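Local coordinates for hypothetical protein (Geobacillus stearothermophilus, PDB 1SFS) that is of unknown function but may be a bacterial lysozyme, built on an Rv2525c-like, glycoside hydrolase-like domain, at residues A[76-80]-A[81-85]; A[115-118]-A[119-123]; A[204-207]-A[208-212]. All blocks are in the same frame, centred on the assembly; numbering follows the deposited sequence. Where two conformers were deposited one is given.

Contact 1 (A[76-80]-A[81-85]); sequences VRIRN and YGVKV
Arg79 and Gly82 share the shortest hydrogen bond of a Schellman motif, a glycine C-cap that ends a helix before a strand: Gly82 N reaches Arg79 O at 2.9 Å, from above the carbonyl plane. The motif's outer bond, spanning five residues from Val83 N to Ile78 O, is weak at 3.4 Å. Tyr81 N is shared between Ile78 O at 3.1 Å and, weakly, Arg77 O. Gly82 takes a positive phi of 75°, a conformation that glycine adopts readily.

Side chains pack across the same turn. Ile78 turns its CG2 branch, placed anti to the backbone N, to Val83 CG1 at 3.7 Å and Val85 CG2 at 3.9 Å, the Ile78 and Val85 side chains crossing at about a right angle.

Alongside runs the third group: Arg77 and Tyr81 point the same way, the ring's CE2 lying 3.5 Å from Arg77 CG. Their polar ends go elsewhere: Arg77 NH1, in the conformer described, is hydrogen-bonded to Val38 O and Tyr81 OH to Asp40 OD1, and the ring stacks with Phe43. The whole turn joins helix 72-80 to strand 84-89 within a beta-alpha-beta unit, with Val83 also resting on Trp56 of strand 55-59.

Contact 2 (A[115-118]-A[119-123]); sequences LGIP and KNKLL
Pro118 and Lys121 meet in the return from helix 98-114 to strand 122-126, one of the alpha-to-beta connections of this glycoside hydrolase-like domain. The helix end is marked by a Schellman motif at Gly116, whose positive phi sends the chain off into an extended run through Ile117 and Pro118.

Lys119 prolongs that extended run and sends its side chain away from the turn.

The direction changes at Asn120, where phi and psi of 54° and 39° give a left-handed conformation. This reversal folds the chain back, so that the next residue faces the one three places before it.

Lys121 makes the contact. Its CB approaches Ile117 CG2 at 4.1 Å, the two side chains lying at a slant to each other, and farther out its CE passes 4.2 Å from Pro118 CG. A bend at chi2 (-61°) leads the chain outward, and NZ is hydrogen-bonded to Leu239 O near the C terminus, while Pro118 itself rests on Tyr240.

Leu122 and Leu123 then enter the sheet. Leu123 pairs through its backbone with Arg151 and Gly153 of strand 151-156, and its side chain and that of Ile117 both pack on Pro87 of strand 84-89.

What the turn buries is a polar atom without a polar partner in the model: Pro118 O, covered by the methylenes of Lys121, with CB at 3.5 Å and CG at only 3.1 Å.

Contact 3 (A[204-207]-A[208-212]); sequences AAPP and CSANV
Ala204 faces Val212 with its carbonyl, its O lying 4.1 Å from Val212 CG1, where the two arms of a tight surface loop come together. The arms run roughly antiparallel, their end-to-end directions 153° apart, and this stage of the loop is held by apolar packing. The same Ala204 O accepts a hydrogen bond from Ser185 OG.

Ala205 turns its CB toward the opposing arm and meets the other branch of the valine, CG2, at 3.9 Å. That branch, set anti to the carbonyl carbon of Val212, touches Ala205 CB and, on the same side, the ring of Pro206, whose CD is 4.1 Å away.

Pro206 spans the loop's interior. Beside its contact with Val212, its CG reaches Ala210 CB at 4.0 Å, so a single ring packs on two residues of the returning arm.

Pro207 forms the bend. Cys208 N turns back to Pro206 O at 3.0 Å, a weak bond with an angle of 135° at the hydrogen, consistent with an inverse gamma turn centred on Pro207. At Cys208 a chi1 of 63° tucks SG between the backbone N and the carbonyl carbon, and from there it forms the disulfide with Cys168.

The loop is thereby tied covalently to helix 163-173, whose Tyr167 touches Pro206, Cys208 and Ala210. On the sheet side, Pro206 and Ala210 pack on Ile183 of strand 182-185 as the chain enters strand 211-218.

Overall arrangement
Followed from the N terminus, the three contacts come in series, each closing its own short turn before the next opens; none nests in or crosses another. Contacts 1 and 2 bring helices 72-80 and 98-114 round into strands 84-89 and 122-126, neighbours in one sheet, and exemplify how a glycine-ended helix is returned to a strand by a local turn. Their centres lie about 14 Å apart, and side chains of both reach the C-terminal tail, Lys84 in the conformer described, so the tail probably lies across both turns. Contact 3 leads into strand 211-218 of the same sheet, on the opposite side of the chain's centre from contact 1, their centres about 29 Å apart.

Contact 1 (A[76-80]-A[81-85])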
ATOM      1  N   VAL A  76      -0.852  -5.623  17.321  1.00  9.97           N
ATOM      2  CA  VAL A  76      -1.674  -6.452  18.168  1.00 11.57           C
ATOM      3  C   VAL A  76      -3.064  -5.865  18.262  1.00 10.32           C
ATOM      4  O   VAL A  76      -4.093  -6.578  18.159  1.00 11.95           O
ATOM      5  CB  VAL A  76      -1.057  -6.601  19.590  1.00 14.27           C
ATOM      6  CG1 VAL A  76      -2.055  -7.137  20.587  1.00 18.74           C
ATOM      7  CG2 VAL A  76       0.183  -7.493  19.512  1.00 17.52           C
ATOM      8  N   ARG A  77      -3.169  -4.564  18.479  0.71 10.81           N
ATOM      9  CA  ARG A  77      -4.519  -4.022  18.579  0.71 10.51           C
ATOM     10  C   ARG A  77      -5.314  -4.137  17.276  0.71  9.12           C
ATOM     11  O   ARG A  77      -6.486  -4.513  17.269  0.71  9.54           O
ATOM     12  CB  ARG A  77      -4.380  -2.585  19.075  0.71 11.72           C
ATOM     13  CG  ARG A  77      -5.730  -1.904  19.142  0.71 14.50           C
ATOM     14  CD  ARG A  77      -5.665  -0.573  19.886  0.71 17.11           C
ATOM     15  NE  ARG A  77      -4.612   0.262  19.355  0.71 15.36           N
ATOM     16  CZ  ARG A  77      -3.395   0.500  19.802  0.71 14.78           C
ATOM     17  NH1 ARG A  77      -2.598   1.264  19.149  0.71 16.34           N
ATOM     18  NH2 ARG A  77      -2.991  -0.035  20.967  0.71 18.40           N
ATOM     19  N   ILE A  78      -4.650  -3.778  16.131  1.00  9.18           N
ATOM     20  CA  ILE A  78      -5.374  -3.861  14.882  1.00  8.77           C
ATOM     21  C   ILE A  78      -5.916  -5.271  14.674  1.00  9.07           C
ATOM     22  O   ILE A  78      -7.073  -5.468  14.316  1.00  9.69           O
ATOM     23  CB  ILE A  78      -4.471  -3.382  13.712  1.00  9.06           C
ATOM     24  CG1 ILE A  78      -4.102  -1.903  13.877  1.00  9.80           C
ATOM     25  CG2 ILE A  78      -5.156  -3.636  12.392  1.00 10.82           C
ATOM     26  CD1 ILE A  78      -3.017  -1.435  12.922  1.00 11.33           C
ATOM     27  N   ARG A  79      -5.059  -6.262  14.892  1.00  9.18           N
ATOM     28  CA  ARG A  79      -5.478  -7.643  14.704  1.00 10.03           C
ATOM     29  C   ARG A  79      -6.545  -8.029  15.692  1.00  9.57           C
ATOM     30  O   ARG A  79      -7.387  -8.889  15.386  1.00 10.76           O
ATOM     31  CB  ARG A  79      -4.273  -8.566  14.762  1.00 12.00           C
ATOM     32  CG  ARG A  79      -3.265  -8.296  13.648  1.00 13.31           C
ATOM     33  CD  ARG A  79      -2.116  -9.235  13.537  1.00 15.52           C
ATOM     34  NE  ARG A  79      -2.615 -10.521  12.992  1.00 17.68           N
ATOM     35  CZ  ARG A  79      -2.806 -11.690  13.575  1.00 19.20           C
ATOM     36  NH1 ARG A  79      -3.278 -12.690  12.801  1.00 24.80           N
ATOM     37  NH2 ARG A  79      -2.543 -11.821  14.844  1.00 23.84           N
ATOM     38  N   ASN A  80      -6.576  -7.441  16.886  1.00 10.16           N
ATOM     39  CA  ASN A  80      -7.620  -7.715  17.878  1.00 10.49           C
ATOM     40  C   ASN A  80      -8.976  -7.352  17.358  1.00  9.18           C
ATOM     41  O   ASN A  80      -9.978  -7.953  17.790  1.00 10.76           O
ATOM     42  CB  ASN A  80      -7.239  -7.007  19.161  1.00 13.96           C
ATOM     43  CG  ASN A  80      -8.380  -6.736  20.102  1.00 14.53           C
ATOM     44  OD1 ASN A  80      -9.045  -5.761  20.060  1.00 26.79           O
ATOM     45  ND2 ASN A  80      -8.542  -7.694  20.949  1.00 21.18           N
ATOM     46  N   TYR A  81      -9.098  -6.399  16.435  1.00  8.90           N
ATOM     47  CA  TYR A  81     -10.362  -6.039  15.814  1.00  9.05           C
ATOM     48  C   TYR A  81     -10.727  -6.888  14.610  1.00  9.32           C
ATOM     49  O   TYR A  81     -11.732  -6.649  13.951  1.00 10.54           O
ATOM     50  CB  TYR A  81     -10.331  -4.567  15.434  1.00 10.58           C
ATOM     51  CG  TYR A  81     -10.076  -3.614  16.538  1.00 12.62           C
ATOM     52  CD1 TYR A  81     -10.803  -3.589  17.681  1.00 17.30           C
ATOM     53  CD2 TYR A  81      -9.035  -2.692  16.373  1.00 15.91           C
ATOM     54  CE1 TYR A  81     -10.498  -2.638  18.676  1.00 18.41           C
ATOM     55  CE2 TYR A  81      -8.701  -1.770  17.281  1.00 17.56           C
ATOM     56  CZ  TYR A  81      -9.453  -1.773  18.444  1.00 17.49           C
ATOM     57  OH  TYR A  81      -9.091  -0.807  19.375  1.00 28.84           O
ATOM     58  N   GLY A  82      -9.875  -7.879  14.287  1.00  9.65           N
ATOM     59  CA  GLY A  82     -10.149  -8.659  13.078  1.00 10.45           C
ATOM     60  C   GLY A  82      -9.826  -7.908  11.791  1.00 10.46           C
ATOM     61  O   GLY A  82     -10.407  -8.227  10.721  1.00 12.76           O
ATOM     62  N   VAL A  83      -8.950  -6.903  11.899  1.00  8.94           N
ATOM     63  CA  VAL A  83      -8.540  -6.068  10.778  1.00  8.78           C
ATOM     64  C   VAL A  83      -7.136  -6.491  10.353  1.00  8.71           C
ATOM     65  O   VAL A  83      -6.280  -6.777  11.195  1.00 10.14           O
ATOM     66  CB  VAL A  83      -8.585  -4.601  11.251  1.00  8.40           C
ATOM     67  CG1 VAL A  83      -8.091  -3.650  10.126  1.00  9.51           C
ATOM     68  CG2 VAL A  83      -9.968  -4.194  11.659  1.00  9.97           C
ATOM     69  N   LYS A  84      -6.904  -6.525   9.045  0.61  8.72           N
ATOM     70  CA  LYS A  84      -5.606  -6.824   8.470  0.61  8.75           C
ATOM     71  C   LYS A  84      -4.743  -5.563   8.357  0.61  7.91           C
ATOM     72  O   LYS A  84      -5.259  -4.521   7.939  0.61 11.15           O
ATOM     73  CB  LYS A  84      -5.797  -7.414   7.079  0.61  9.40           C
ATOM     74  CG  LYS A  84      -6.472  -8.739   6.996  0.61 11.93           C
ATOM     75  CD  LYS A  84      -5.547  -9.867   7.391  0.61 14.73           C
ATOM     76  CE  LYS A  84      -6.186 -11.237   7.423  0.61 20.33           C
ATOM     77  NZ  LYS A  84      -5.098 -12.257   7.294  0.61 36.97           N
ATOM     78  N   VAL A  85      -3.465  -5.662   8.684  1.00  8.69           N
ATOM     79  CA  VAL A  85      -2.538  -4.568   8.474  1.00  8.53           C
ATOM     80  C   VAL A  85      -2.063  -4.569   7.018  1.00  8.43           C
ATOM     81  O   VAL A  85      -1.655  -5.626   6.522  1.00  9.70           O
ATOM     82  CB  VAL A  85      -1.326  -4.711   9.414  1.00 11.73           C
ATOM     83  CG1 VAL A  85      -0.366  -3.555   9.182  1.00 14.51           C
ATOM     84  CG2 VAL A  85      -1.749  -4.839  10.856  1.00 14.05           C
TER

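Contact 2 (A[115-118]-A[119-123])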
ATOM      1  N   LEU A 115       9.021  -5.672  13.168  1.00 12.40           N
ATOM      2  CA  LEU A 115       7.644  -5.625  13.596  1.00 13.24           C
ATOM      3  C   LEU A 115       7.004  -6.979  13.692  1.00 13.43           C
ATOM      4  O   LEU A 115       5.851  -7.073  14.118  1.00 15.83           O
ATOM      5  CB  LEU A 115       6.894  -4.734  12.606  1.00 12.56           C
ATOM      6  CG  LEU A 115       7.193  -3.260  12.715  1.00 12.53           C
ATOM      7  CD1 LEU A 115       6.688  -2.520  11.469  1.00 14.59           C
ATOM      8  CD2 LEU A 115       6.648  -2.610  13.973  1.00 14.74           C
ATOM      9  N   GLY A 116       7.658  -8.053  13.278  1.00 14.77           N
ATOM     10  CA  GLY A 116       7.081  -9.370  13.360  1.00 15.54           C
ATOM     11  C   GLY A 116       6.062  -9.669  12.271  1.00 15.95           C
ATOM     12  O   GLY A 116       5.236 -10.560  12.432  1.00 17.03           O
ATOM     13  N   ILE A 117       6.129  -8.981  11.131  1.00 13.92           N
ATOM     14  CA  ILE A 117       5.226  -9.300  10.024  1.00 12.86           C
ATOM     15  C   ILE A 117       5.693 -10.587   9.397  1.00 12.16           C
ATOM     16  O   ILE A 117       6.896 -10.678   9.047  1.00 14.14           O
ATOM     17  CB  ILE A 117       5.159  -8.181   8.985  1.00 14.21           C
ATOM     18  CG1 ILE A 117       4.741  -6.892   9.670  1.00 16.69           C
ATOM     19  CG2 ILE A 117       4.263  -8.608   7.833  1.00 14.05           C
ATOM     20  CD1 ILE A 117       4.642  -5.688   8.781  1.00 18.77           C
ATOM     21  N   PRO A 118       4.881 -11.620   9.277  1.00 13.55           N
ATOM     22  CA  PRO A 118       5.342 -12.899   8.730  1.00 15.96           C
ATOM     23  C   PRO A 118       5.664 -12.840   7.233  1.00 13.78           C
ATOM     24  O   PRO A 118       5.275 -11.918   6.535  1.00 14.11           O
ATOM     25  CB  PRO A 118       4.134 -13.829   8.958  1.00 19.32           C
ATOM     26  CG  PRO A 118       3.063 -13.082   9.559  1.00 18.26           C
ATOM     27  CD  PRO A 118       3.458 -11.651   9.713  1.00 14.85           C
ATOM     28  N   LYS A 119       6.362 -13.873   6.784  1.00 18.78           N
ATOM     29  CA  LYS A 119       6.633 -14.044   5.348  1.00 19.94           C
ATOM     30  C   LYS A 119       5.355 -14.273   4.541  1.00 15.51           C
ATOM     31  O   LYS A 119       4.257 -14.544   5.070  1.00 17.05           O
ATOM     32  CB  LYS A 119       7.655 -15.205   5.158  1.00 26.97           C
ATOM     33  CG  LYS A 119       9.045 -14.722   5.591  1.00 32.84           C
ATOM     34  CD  LYS A 119      10.094 -15.735   5.159  1.00 36.23           C
ATOM     35  CE  LYS A 119      11.402 -15.501   5.868  1.00 38.59           C
ATOM     36  NZ  LYS A 119      12.593 -16.184   5.277  1.00 49.75           N
ATOM     37  N   ASN A 120       5.514 -14.166   3.229  0.53 14.98           N
ATOM     38  CA  ASN A 120       4.545 -14.223   2.160  0.53 14.52           C
ATOM     39  C   ASN A 120       3.409 -13.225   2.396  0.53 12.25           C
ATOM     40  O   ASN A 120       2.238 -13.465   2.111  0.53 15.34           O
ATOM     41  CB  ASN A 120       4.015 -15.641   1.889  0.53 19.12           C
ATOM     42  CG  ASN A 120       5.121 -16.633   1.607  0.53 19.57           C
ATOM     43  OD1 ASN A 120       6.079 -16.407   0.865  0.53 26.50           O
ATOM     44  ND2 ASN A 120       4.994 -17.795   2.212  0.53 26.70           N
ATOM     45  N   LYS A 121       3.773 -12.069   2.894  1.00 10.93           N
ATOM     46  CA  LYS A 121       2.937 -10.886   3.064  1.00 10.10           C
ATOM     47  C   LYS A 121       3.456  -9.758   2.195  1.00  8.66           C
ATOM     48  O   LYS A 121       4.662  -9.643   1.958  1.00  9.55           O
ATOM     49  CB  LYS A 121       2.868 -10.481   4.508  1.00 11.17           C
ATOM     50  CG  LYS A 121       2.349 -11.511   5.479  1.00 12.75           C
ATOM     51  CD  LYS A 121       0.942 -11.954   5.192  1.00 12.94           C
ATOM     52  CE  LYS A 121       0.477 -12.979   6.225  1.00 16.59           C
ATOM     53  NZ  LYS A 121      -0.886 -13.459   5.824  1.00 19.41           N
ATOM     54  N   LEU A 122       2.539  -8.929   1.702  1.00  8.03           N
ATOM     55  CA  LEU A 122       2.871  -7.760   0.901  1.00  7.50           C
ATOM     56  C   LEU A 122       3.466  -6.624   1.700  1.00  7.64           C
ATOM     57  O   LEU A 122       2.998  -6.318   2.807  1.00  8.59           O
ATOM     58  CB  LEU A 122       1.594  -7.251   0.230  1.00  7.91           C
ATOM     59  CG  LEU A 122       1.148  -8.027  -1.003  1.00  8.26           C
ATOM     60  CD1 LEU A 122      -0.317  -7.856  -1.273  1.00  9.11           C
ATOM     61  CD2 LEU A 122       1.974  -7.605  -2.211  1.00  8.89           C
ATOM     62  N   LEU A 123       4.433  -5.946   1.106  1.00  7.51           N
ATOM     63  CA  LEU A 123       4.954  -4.655   1.564  1.00  7.23           C
ATOM     64  C   LEU A 123       4.789  -3.666   0.418  1.00  7.23           C
ATOM     65  O   LEU A 123       5.318  -3.943  -0.679  1.00  7.80           O
ATOM     66  CB  LEU A 123       6.411  -4.724   1.989  1.00  8.03           C
ATOM     67  CG  LEU A 123       6.783  -5.803   2.998  1.00  8.33           C
ATOM     68  CD1 LEU A 123       8.265  -5.808   3.249  1.00  9.71           C
ATOM     69  CD2 LEU A 123       6.021  -5.666   4.311  1.00  9.39           C
TER

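Contact 3 (A[204-207]-A[208-212])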
ATOM      1  N   ALA A 204      -8.186   2.679 -11.657  1.00 10.75           N
ATOM      2  CA  ALA A 204      -7.332   2.833 -12.871  1.00 12.12           C
ATOM      3  C   ALA A 204      -6.176   1.835 -12.784  1.00  9.76           C
ATOM      4  O   ALA A 204      -5.628   1.581 -11.726  1.00 11.15           O
ATOM      5  CB  ALA A 204      -6.784   4.231 -12.929  1.00 15.56           C
ATOM      6  N   ALA A 205      -5.772   1.351 -13.930  1.00 11.54           N
ATOM      7  CA  ALA A 205      -4.686   0.391 -14.039  1.00 10.57           C
ATOM      8  C   ALA A 205      -3.662   0.871 -15.050  1.00 10.43           C
ATOM      9  O   ALA A 205      -3.992   1.586 -15.967  1.00 12.06           O
ATOM     10  CB  ALA A 205      -5.260  -0.917 -14.521  1.00 14.11           C
ATOM     11  N   PRO A 206      -2.413   0.420 -14.930  1.00 10.77           N
ATOM     12  CA  PRO A 206      -1.461   0.691 -16.018  1.00 10.52           C
ATOM     13  C   PRO A 206      -1.865  -0.061 -17.250  1.00 10.22           C
ATOM     14  O   PRO A 206      -2.629  -1.018 -17.191  1.00 11.39           O
ATOM     15  CB  PRO A 206      -0.167   0.153 -15.473  1.00 11.40           C
ATOM     16  CG  PRO A 206      -0.575  -0.920 -14.539  1.00 14.75           C
ATOM     17  CD  PRO A 206      -1.838  -0.434 -13.885  1.00 11.34           C
ATOM     18  N   PRO A 207      -1.347   0.331 -18.424  1.00 10.92           N
ATOM     19  CA  PRO A 207      -1.786  -0.275 -19.691  1.00 12.44           C
ATOM     20  C   PRO A 207      -1.065  -1.556 -20.025  1.00 12.24           C
ATOM     21  O   PRO A 207      -0.762  -1.755 -21.200  1.00 14.39           O
ATOM     22  CB  PRO A 207      -1.523   0.843 -20.672  1.00 16.52           C
ATOM     23  CG  PRO A 207      -0.348   1.541 -20.149  1.00 15.43           C
ATOM     24  CD  PRO A 207      -0.501   1.516 -18.662  1.00 12.04           C
ATOM     25  N   CYS A 208      -0.774  -2.382 -19.080  1.00 10.92           N
ATOM     26  CA  CYS A 208      -0.148  -3.688 -19.270  1.00 10.75           C
ATOM     27  C   CYS A 208      -0.584  -4.599 -18.124  1.00 10.27           C
ATOM     28  O   CYS A 208      -1.280  -4.172 -17.198  1.00 12.05           O
ATOM     29  CB  CYS A 208       1.339  -3.538 -19.368  1.00 11.65           C
ATOM     30  SG  CYS A 208       2.088  -2.872 -17.863  1.00 12.81           S
ATOM     31  N   SER A 209      -0.117  -5.853 -18.125  0.71 10.94           N
ATOM     32  CA  SER A 209      -0.505  -6.841 -17.139  0.71 10.53           C
ATOM     33  C   SER A 209      -0.212  -6.369 -15.724  0.71  9.18           C
ATOM     34  O   SER A 209       0.917  -5.960 -15.419  0.71  8.99           O
ATOM     35  CB  SER A 209       0.341  -8.115 -17.355  0.71 13.37           C
ATOM     36  OG  SER A 209      -0.094  -9.135 -16.457  0.71 17.83           O
ATOM     37  N   ALA A 210      -1.207  -6.494 -14.848  1.00  9.84           N
ATOM     38  CA  ALA A 210      -1.035  -6.123 -13.461  1.00  8.98           C
ATOM     39  C   ALA A 210      -2.087  -6.794 -12.590  1.00  9.74           C
ATOM     40  O   ALA A 210      -3.145  -7.165 -13.023  1.00 12.83           O
ATOM     41  CB  ALA A 210      -1.151  -4.647 -13.297  1.00 10.39           C
ATOM     42  N   ASN A 211      -1.734  -6.876 -11.301  1.00  8.47           N
ATOM     43  CA  ASN A 211      -2.631  -7.314 -10.242  1.00  8.38           C
ATOM     44  C   ASN A 211      -3.076  -6.068  -9.464  1.00  7.83           C
ATOM     45  O   ASN A 211      -2.435  -5.700  -8.477  1.00  8.26           O
ATOM     46  CB  ASN A 211      -1.925  -8.286  -9.312  1.00  8.69           C
ATOM     47  CG  ASN A 211      -1.395  -9.500  -9.987  1.00 11.12           C
ATOM     48  OD1 ASN A 211      -2.134 -10.193 -10.649  1.00 13.92           O
ATOM     49  ND2 ASN A 211      -0.083  -9.726  -9.871  1.00 12.23           N
ATOM     50  N   VAL A 212      -4.115  -5.402  -9.908  1.00  8.40           N
ATOM     51  CA  VAL A 212      -4.568  -4.157  -9.274  1.00  8.38           C
ATOM     52  C   VAL A 212      -5.625  -4.529  -8.243  1.00  8.77           C
ATOM     53  O   VAL A 212      -6.821  -4.641  -8.537  1.00 11.18           O
ATOM     54  CB  VAL A 212      -5.057  -3.105 -10.275  1.00  9.37           C
ATOM     55  CG1 VAL A 212      -5.392  -1.847  -9.529  1.00 11.63           C
ATOM     56  CG2 VAL A 212      -4.050  -2.873 -11.362  1.00 11.98           C
TER